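Local coordinates for protein ADP-ribosylating toxin CARDS (Mycoplasma pneumoniae, PDB 4TLV) that transfers ADP-ribose from NAD+ to target proteins as a mono-ADP-ribosylating virulence toxin and causes vacuolation of mammalian cells, at residues Gly64-Glu69 with His163-Arg168; Asp153-Glu158 with Val170-Ile175. All coordinates share one frame; numbering follows the deposited sequence.

Interaction 1: residues Gly64-Glu69 with His163-Arg168; sequences GSWLRE and HHPAGR. With ACT (acetate ion), chain M.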
ATOM      1  N   GLY A  64      12.530   8.789  -8.001  1.00 11.72           N
ATOM      2  CA  GLY A  64      12.409  10.163  -7.541  1.00 12.76           C
ATOM      3  C   GLY A  64      13.264  10.535  -6.330  1.00 14.30           C
ATOM      4  O   GLY A  64      12.981  11.539  -5.664  1.00 11.64           O
ATOM      5  N   SER A  65      14.286   9.731  -6.012  1.00 12.17           N
ATOM      6  CA  SER A  65      15.188  10.049  -4.897  1.00 12.46           C
ATOM      7  C   SER A  65      15.797  11.437  -5.075  1.00 13.81           C
ATOM      8  O   SER A  65      16.145  11.818  -6.192  1.00 13.14           O
ATOM      9  CB  SER A  65      16.343   9.053  -4.833  1.00 14.96           C
ATOM     10  OG  SER A  65      15.888   7.767  -4.466  1.00 17.50           O
ATOM     11  N   TRP A  66      15.962  12.163  -3.975  1.00 13.14           N
ATOM     12  CA  TRP A  66      16.403  13.547  -4.041  1.00 13.53           C
ATOM     13  C   TRP A  66      17.922  13.642  -4.195  1.00 14.93           C
ATOM     14  O   TRP A  66      18.656  12.767  -3.751  1.00 16.40           O
ATOM     15  CB  TRP A  66      15.966  14.304  -2.790  1.00 13.42           C
ATOM     16  CG  TRP A  66      14.475  14.407  -2.598  1.00 11.16           C
ATOM     17  CD1 TRP A  66      13.481  13.882  -3.395  1.00 11.68           C
ATOM     18  CD2 TRP A  66      13.819  15.089  -1.533  1.00 12.06           C
ATOM     19  NE1 TRP A  66      12.249  14.216  -2.875  1.00 11.59           N
ATOM     20  CE2 TRP A  66      12.431  14.947  -1.735  1.00 11.54           C
ATOM     21  CE3 TRP A  66      14.277  15.806  -0.417  1.00 13.45           C
ATOM     22  CZ2 TRP A  66      11.493  15.499  -0.857  1.00 13.82           C
ATOM     23  CZ3 TRP A  66      13.346  16.352   0.449  1.00 14.18           C
ATOM     24  CH2 TRP A  66      11.968  16.192   0.221  1.00 13.95           C
ATOM     25  N   LEU A  67      18.392  14.711  -4.828  1.00 14.96           N
ATOM     26  CA  LEU A  67      19.818  14.822  -5.140  1.00 20.74           C
ATOM     27  C   LEU A  67      20.560  15.622  -4.090  1.00 19.25           C
ATOM     28  O   LEU A  67      19.973  16.455  -3.420  1.00 20.12           O
ATOM     29  CB  LEU A  67      20.031  15.511  -6.494  1.00 19.75           C
ATOM     30  CG  LEU A  67      19.312  14.952  -7.716  1.00 25.71           C
ATOM     31  CD1 LEU A  67      19.844  15.640  -8.963  1.00 33.61           C
ATOM     32  CD2 LEU A  67      19.503  13.460  -7.825  1.00 27.22           C
ATOM     33  N   ARG A  68      21.864  15.389  -3.982  1.00 25.07           N
ATOM     34  CA  ARG A  68      22.743  16.290  -3.238  1.00 28.68           C
ATOM     35  C   ARG A  68      22.846  17.621  -3.983  1.00 31.52           C
ATOM     36  O   ARG A  68      22.532  17.699  -5.170  1.00 27.50           O
ATOM     37  CB  ARG A  68      24.139  15.683  -3.097  1.00 33.47           C
ATOM     38  CG  ARG A  68      24.188  14.412  -2.276  1.00 35.35           C
ATOM     39  CD  ARG A  68      25.610  13.862  -2.213  1.00 44.75           C
ATOM     40  NE  ARG A  68      25.703  12.696  -1.336  1.00 50.47           N
ATOM     41  CZ  ARG A  68      25.822  12.760  -0.011  1.00 54.44           C
ATOM     42  NH1 ARG A  68      25.864  13.940   0.596  1.00 57.10           N
ATOM     43  NH2 ARG A  68      25.898  11.642   0.709  1.00 51.35           N
ATOM     44  N   GLU A  69      23.305  18.651  -3.279  1.00 28.89           N
ATOM     45  CA  GLU A  69      23.467  19.996  -3.835  1.00 35.57           C
ATOM     46  C   GLU A  69      24.705  20.149  -4.718  1.00 38.77           C
ATOM     47  O   GLU A  69      25.692  20.753  -4.304  1.00 40.87           O
ATOM     48  CB  GLU A  69      23.533  21.024  -2.695  1.00 37.10           C
ATOM     49  CG  GLU A  69      22.297  21.052  -1.827  1.00 29.64           C
ATOM     50  CD  GLU A  69      22.309  22.172  -0.798  1.00 29.89           C
ATOM     51  OE1 GLU A  69      23.319  22.340  -0.076  1.00 31.57           O
ATOM     52  OE2 GLU A  69      21.287  22.884  -0.707  1.00 28.27           O
ATOM     53  N   HIS A 163      13.659  25.660  -1.816  1.00 16.09           N
ATOM     54  CA  HIS A 163      14.716  25.410  -0.842  1.00 16.76           C
ATOM     55  C   HIS A 163      14.986  23.915  -0.778  1.00 16.21           C
ATOM     56  O   HIS A 163      14.139  23.107  -1.166  1.00 14.50           O
ATOM     57  CB  HIS A 163      14.366  25.971   0.539  1.00 20.13           C
ATOM     58  CG  HIS A 163      13.403  25.123   1.315  1.00 22.01           C
ATOM     59  ND1 HIS A 163      12.039  25.164   1.110  1.00 23.86           N
ATOM     60  CD2 HIS A 163      13.606  24.230   2.313  1.00 23.87           C
ATOM     61  CE1 HIS A 163      11.445  24.325   1.944  1.00 24.54           C
ATOM     62  NE2 HIS A 163      12.374  23.745   2.683  1.00 22.80           N
ATOM     63  N   HIS A 164      16.175  23.551  -0.324  1.00 16.33           N
ATOM     64  CA  HIS A 164      16.605  22.151  -0.311  1.00 15.79           C
ATOM     65  C   HIS A 164      16.498  21.576   1.101  1.00 16.73           C
ATOM     66  O   HIS A 164      17.335  21.861   1.945  1.00 16.80           O
ATOM     67  CB  HIS A 164      18.051  22.062  -0.785  1.00 19.43           C
ATOM     68  CG  HIS A 164      18.280  22.673  -2.130  1.00 21.75           C
ATOM     69  ND1 HIS A 164      19.511  23.145  -2.532  1.00 25.08           N
ATOM     70  CD2 HIS A 164      17.434  22.898  -3.162  1.00 19.39           C
ATOM     71  CE1 HIS A 164      19.418  23.626  -3.760  1.00 25.12           C
ATOM     72  NE2 HIS A 164      18.168  23.492  -4.165  1.00 22.10           N
ATOM     73  N   PRO A 165      15.454  20.778   1.374  1.00 17.27           N
ATOM     74  CA  PRO A 165      15.272  20.313   2.754  1.00 14.91           C
ATOM     75  C   PRO A 165      16.460  19.455   3.214  1.00 15.98           C
ATOM     76  O   PRO A 165      16.836  18.496   2.534  1.00 14.85           O
ATOM     77  CB  PRO A 165      13.966  19.491   2.684  1.00 17.03           C
ATOM     78  CG  PRO A 165      13.257  20.012   1.416  1.00 15.36           C
ATOM     79  CD  PRO A 165      14.396  20.289   0.471  1.00 15.23           C
ATOM     80  N   ALA A 166      17.040  19.810   4.359  1.00 13.96           N
ATOM     81  CA  ALA A 166      18.237  19.145   4.868  1.00 14.90           C
ATOM     82  C   ALA A 166      19.341  19.035   3.822  1.00 16.85           C
ATOM     83  O   ALA A 166      20.112  18.080   3.822  1.00 16.24           O
ATOM     84  CB  ALA A 166      17.881  17.758   5.434  1.00 15.80           C
ATOM     85  N   GLY A 167      19.401  19.996   2.904  1.00 17.06           N
ATOM     86  CA  GLY A 167      20.464  20.014   1.912  1.00 16.80           C
ATOM     87  C   GLY A 167      20.273  19.084   0.724  1.00 21.62           C
ATOM     88  O   GLY A 167      21.218  18.840  -0.035  1.00 21.61           O
ATOM     89  N   ARG A 168      19.064  18.548   0.561  1.00 16.19           N
ATOM     90  CA  ARG A 168      18.755  17.686  -0.584  1.00 14.18           C
ATOM     91  C   ARG A 168      17.774  18.384  -1.517  1.00 14.03           C
ATOM     92  O   ARG A 168      16.940  19.164  -1.071  1.00 13.88           O
ATOM     93  CB  ARG A 168      18.186  16.338  -0.127  1.00 13.39           C
ATOM     94  CG  ARG A 168      19.248  15.392   0.436  1.00 17.81           C
ATOM     95  CD  ARG A 168      19.846  14.554  -0.655  1.00 23.55           C
ATOM     96  NE  ARG A 168      20.869  13.641  -0.159  1.00 24.80           N
ATOM     97  CZ  ARG A 168      21.449  12.699  -0.890  1.00 27.76           C
ATOM     98  NH1 ARG A 168      21.090  12.511  -2.159  1.00 23.51           N
ATOM     99  NH2 ARG A 168      22.382  11.932  -0.341  1.00 29.65           N
TER
HETATM  100  C   ACT M 607       9.801  25.810  -1.609  0.94 26.10           C
HETATM  101  O   ACT M 607       9.621  24.615  -1.268  0.94 20.83           O
HETATM  102  OXT ACT M 607      10.759  26.413  -1.072  0.94 25.76           O
HETATM  103  CH3 ACT M 607       8.920  26.486  -2.615  0.94 26.09           C

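Interaction 2: residues Asp153-Glu158 with Val170-Ile175; sequences DAVPVE and VETTRI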
ATOM      1  N   ASP A 153      11.870  10.339 -16.683  1.00 20.04           N
ATOM      2  CA  ASP A 153      12.971  11.136 -16.165  1.00 18.37           C
ATOM      3  C   ASP A 153      12.637  11.697 -14.786  1.00 19.01           C
ATOM      4  O   ASP A 153      11.469  11.737 -14.371  1.00 18.02           O
ATOM      5  CB  ASP A 153      13.386  12.239 -17.157  1.00 21.32           C
ATOM      6  CG  ASP A 153      12.270  13.232 -17.439  1.00 26.72           C
ATOM      7  OD1 ASP A 153      11.341  13.340 -16.622  1.00 28.70           O
ATOM      8  OD2 ASP A 153      12.333  13.934 -18.472  1.00 33.20           O
ATOM      9  N   ALA A 154      13.676  12.082 -14.061  1.00 15.96           N
ATOM     10  CA  ALA A 154      13.495  12.704 -12.766  1.00 13.94           C
ATOM     11  C   ALA A 154      13.936  14.148 -12.930  1.00 17.44           C
ATOM     12  O   ALA A 154      15.017  14.397 -13.458  1.00 17.50           O
ATOM     13  CB  ALA A 154      14.347  12.007 -11.727  1.00 17.38           C
ATOM     14  N   VAL A 155      13.110  15.084 -12.481  1.00 15.00           N
ATOM     15  CA  VAL A 155      13.433  16.506 -12.564  1.00 15.65           C
ATOM     16  C   VAL A 155      13.143  17.228 -11.246  1.00 14.19           C
ATOM     17  O   VAL A 155      12.218  16.865 -10.513  1.00 15.43           O
ATOM     18  CB  VAL A 155      12.638  17.173 -13.700  1.00 15.89           C
ATOM     19  CG1 VAL A 155      13.042  16.578 -15.035  1.00 19.59           C
ATOM     20  CG2 VAL A 155      11.150  16.989 -13.470  1.00 20.04           C
ATOM     21  N   PRO A 156      13.932  18.270 -10.937  1.00 14.13           N
ATOM     22  CA  PRO A 156      13.684  19.005  -9.692  1.00 11.02           C
ATOM     23  C   PRO A 156      12.356  19.767  -9.731  1.00 13.83           C
ATOM     24  O   PRO A 156      11.961  20.279 -10.778  1.00 13.83           O
ATOM     25  CB  PRO A 156      14.850  20.005  -9.612  1.00 17.07           C
ATOM     26  CG  PRO A 156      15.430  20.075 -11.002  1.00 17.15           C
ATOM     27  CD  PRO A 156      15.086  18.784 -11.703  1.00 16.64           C
ATOM     28  N   VAL A 157      11.703  19.864  -8.582  1.00 13.12           N
ATOM     29  CA  VAL A 157      10.513  20.693  -8.420  1.00 13.70           C
ATOM     30  C   VAL A 157      10.901  22.175  -8.258  1.00 14.20           C
ATOM     31  O   VAL A 157      11.767  22.508  -7.459  1.00 14.26           O
ATOM     32  CB  VAL A 157       9.705  20.227  -7.197  1.00 13.42           C
ATOM     33  CG1 VAL A 157       8.480  21.129  -6.965  1.00 15.75           C
ATOM     34  CG2 VAL A 157       9.270  18.751  -7.385  1.00 12.42           C
ATOM     35  N   GLU A 158      10.247  23.060  -9.007  1.00 14.28           N
ATOM     36  CA  GLU A 158      10.545  24.499  -8.930  1.00 16.77           C
ATOM     37  C   GLU A 158      12.053  24.824  -8.925  1.00 16.25           C
ATOM     38  O   GLU A 158      12.538  25.481  -8.010  1.00 18.37           O
ATOM     39  CB  GLU A 158       9.899  25.128  -7.679  1.00 19.26           C
ATOM     40  CG  GLU A 158       9.718  26.653  -7.798  1.00 21.16           C
ATOM     41  CD  GLU A 158       9.553  27.377  -6.472  1.00 27.87           C
ATOM     42  OE1 GLU A 158       9.758  26.764  -5.398  1.00 27.36           O
ATOM     43  OE2 GLU A 158       9.232  28.585  -6.510  1.00 29.79           O
ATOM     44  N   VAL A 170      14.647  18.569  -3.956  1.00 12.77           N
ATOM     45  CA  VAL A 170      13.377  17.890  -4.183  1.00 12.09           C
ATOM     46  C   VAL A 170      13.176  17.565  -5.655  1.00 13.16           C
ATOM     47  O   VAL A 170      13.185  18.456  -6.504  1.00 11.99           O
ATOM     48  CB  VAL A 170      12.189  18.755  -3.694  1.00 10.21           C
ATOM     49  CG1 VAL A 170      10.862  18.053  -3.957  1.00  9.93           C
ATOM     50  CG2 VAL A 170      12.329  19.096  -2.202  1.00 10.68           C
ATOM     51  N   GLU A 171      12.981  16.280  -5.941  1.00 11.80           N
ATOM     52  CA  GLU A 171      12.785  15.800  -7.291  1.00 11.93           C
ATOM     53  C   GLU A 171      11.413  15.166  -7.442  1.00 12.67           C
ATOM     54  O   GLU A 171      10.835  14.666  -6.473  1.00 12.85           O
ATOM     55  CB  GLU A 171      13.822  14.722  -7.630  1.00 14.16           C
ATOM     56  CG  GLU A 171      15.252  15.167  -7.503  1.00 16.91           C
ATOM     57  CD  GLU A 171      15.742  15.924  -8.724  1.00 17.79           C
ATOM     58  OE1 GLU A 171      15.405  15.528  -9.860  1.00 21.73           O
ATOM     59  OE2 GLU A 171      16.479  16.908  -8.532  1.00 25.82           O
ATOM     60  N   THR A 172      10.920  15.149  -8.670  1.00 13.19           N
ATOM     61  CA  THR A 172       9.760  14.335  -8.996  1.00 14.66           C
ATOM     62  C   THR A 172      10.081  13.572 -10.281  1.00 16.61           C
ATOM     63  O   THR A 172      11.173  13.717 -10.838  1.00 18.00           O
ATOM     64  CB  THR A 172       8.462  15.183  -9.078  1.00 17.10           C
ATOM     65  OG1 THR A 172       7.328  14.311  -9.143  1.00 20.57           O
ATOM     66  CG2 THR A 172       8.467  16.117 -10.282  1.00 18.69           C
ATOM     67  N   THR A 173       9.168  12.730 -10.733  1.00 15.98           N
ATOM     68  CA  THR A 173       9.409  11.939 -11.928  1.00 15.71           C
ATOM     69  C   THR A 173       8.370  12.292 -12.965  1.00 19.21           C
ATOM     70  O   THR A 173       7.308  12.825 -12.642  1.00 17.33           O
ATOM     71  CB  THR A 173       9.347  10.434 -11.628  1.00 22.16           C
ATOM     72  OG1 THR A 173       8.084  10.131 -11.026  1.00 18.13           O
ATOM     73  CG2 THR A 173      10.456  10.047 -10.651  1.00 19.27           C
ATOM     74  N   ARG A 174       8.688  12.013 -14.220  1.00 18.99           N
ATOM     75  CA  ARG A 174       7.741  12.225 -15.301  1.00 22.34           C
ATOM     76  C   ARG A 174       7.722  11.004 -16.208  1.00 20.53           C
ATOM     77  O   ARG A 174       8.772  10.433 -16.522  1.00 19.99           O
ATOM     78  CB  ARG A 174       8.123  13.471 -16.106  1.00 21.46           C
ATOM     79  CG  ARG A 174       8.070  14.763 -15.304  1.00 22.64           C
ATOM     80  CD  ARG A 174       8.304  15.952 -16.216  1.00 23.53           C
ATOM     81  NE  ARG A 174       9.489  15.737 -17.035  1.00 28.04           N
ATOM     82  CZ  ARG A 174       9.836  16.507 -18.061  1.00 33.68           C
ATOM     83  NH1 ARG A 174       9.083  17.550 -18.390  1.00 31.49           N
ATOM     84  NH2 ARG A 174      10.934  16.234 -18.756  1.00 23.00           N
ATOM     85  N   ILE A 175       6.528  10.592 -16.613  1.00 20.61           N
ATOM     86  CA  ILE A 175       6.411   9.555 -17.624  1.00 17.57           C
ATOM     87  C   ILE A 175       6.147  10.229 -18.973  1.00 22.63           C
ATOM     88  O   ILE A 175       5.083  10.794 -19.213  1.00 21.20           O
ATOM     89  CB  ILE A 175       5.307   8.550 -17.273  1.00 19.15           C
ATOM     90  CG1 ILE A 175       5.556   7.973 -15.874  1.00 20.97           C
ATOM     91  CG2 ILE A 175       5.242   7.429 -18.330  1.00 18.40           C
ATOM     92  CD1 ILE A 175       4.455   7.063 -15.372  1.00 21.99           C
TER
HETATM   93  O   HOH W   1      13.744  21.290  -6.290  1.00 13.54           O

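Interaction 1: residues Gly64-Glu69 with His163-Arg168
Arg168, the residue most buried by this contact, reaches along the 64-69 backbone and hydrogen-bonds through NH1 to Trp66 O at 2.9 Å. The bond is bent, with an N-H...O angle of 136°, and the oxygen lies somewhat out of the guanidinium plane. A fold at chi2 (-89°) lays the aliphatic part of Arg168 against the Leu67 carbonyl, its CD 3.4 Å from Leu67 O, before the group reaches Trp66. Arg68 CG then sits over the centre of the Arg168 guanidinium. Nearby, Arg68 NE and Arg168 NH2 are only 3.6 Å apart; the two guanidinium planes are clearly tilted against each other, so this is a close approach of like charges rather than a flat stack.

Trp66 packs with its six-membered ring. Its CZ3 is 3.8 Å from Pro165 CG, while Arg168 CB meets the ring at its edge. These residues join the short edge strand 67-68 to the loop linking strands 146-156 and 168-181 of the mART-domain sheet. The loop ends in two overlapping beta turns: Gly167 N bonds to His164 O and Arg168 N to Pro165 O, with positive phi at Ala166 and Gly167.

Glu69 closes the outer end. Extended beyond CG, it sends OE2 2.6 Å from ND1 of His164, which donates a fairly straight hydrogen bond (158°). The carboxylate oxygen lies in the imidazole plane but is met on its anti side, and the two planes are steeply inclined. Glu69 CG also presses closely on Gly167 O. At the start of the 163-168 segment, His163 ND1 donates to acetate OXT at 2.8 Å and His163 N binds the same oxygen, while Ala429 N also binds the acetate; His163 NE2 bonds to Glu273 of the KELED trafficking motif.

Interaction 2: residues Asp153-Glu158 with Val170-Ile175
Arg174 and Asp153 form a two-pronged, side-on salt bridge: Arg174 NE meets Asp153 OD1 at 3.1 Å and Arg174 NH2 meets Asp153 OD2 at 2.7 Å. Both N-H vectors point nearly straight at their acceptors (172° for the NE bond), and both oxygens are approached on the syn side. With the carboxylate and guanidinium planes only 10° apart, the paired bonds restrict rotation of either group. The aspartate CG stands between the backbone N and the carbonyl carbon, which swings the carboxylate across to the neighbouring strand. OD2 has a further, weak bond to Asn176.

Beneath this pair the backbones are joined by mutual bonds between Asp153 and Arg174, and again between Val155 and Thr172, where Thr172 N to Val155 O is 2.8 Å. Val157 N adds a bond to Val170 O at 2.9 Å, and a water donating to both Val157 O and Val170 O bridges the two chains where strand 146-156 gives way to loop.

Glu171, bent at chi2, turns its carboxylate over the Val155-Pro156 peptide; OE1 lies 3.2 Å from Val155 C, and Pro156 N has no proton to offer it. Farther out, Val157 CG2 packs on Val170 CG1 at 3.8 Å and on the methyl of Thr172. Val155 CG2 crosses the aliphatic part of Arg174 at 4.1 Å from its CD, on the sheet face shared with Asp153 and Thr172; Ala154 and Thr173 occupy the other face. The antiparallel pairing of neighbouring strands, with axes at 142°, identifies the twisted beta hairpin 146-156/168-181 in the five-stranded sheet of the mART domain.

The two contacts share strand 168-181: interaction 1 sits at its start, with the edge strand 67-68 alongside, and interaction 2 follows it inward, their centres about 12 Å apart. They touch directly. Trp66 CD1 lies 3.5 Å from Glu171 N, Leu67 CG is 3.5 Å from Glu171 OE2, and Pro165 CD is 3.6 Å from Val170 CG2, so residues of interaction 1 pack against Glu171 and Val170. Glycerol, probably from the crystallisation liquor, is hydrogen-bonded to Thr172 OG1 and to Thr173 OG1, and a glycerol also lies about 6 Å from the Trp66 side chain. Trp66 N also bonds to Ser221, within the region inferred to form the NAD+ pocket.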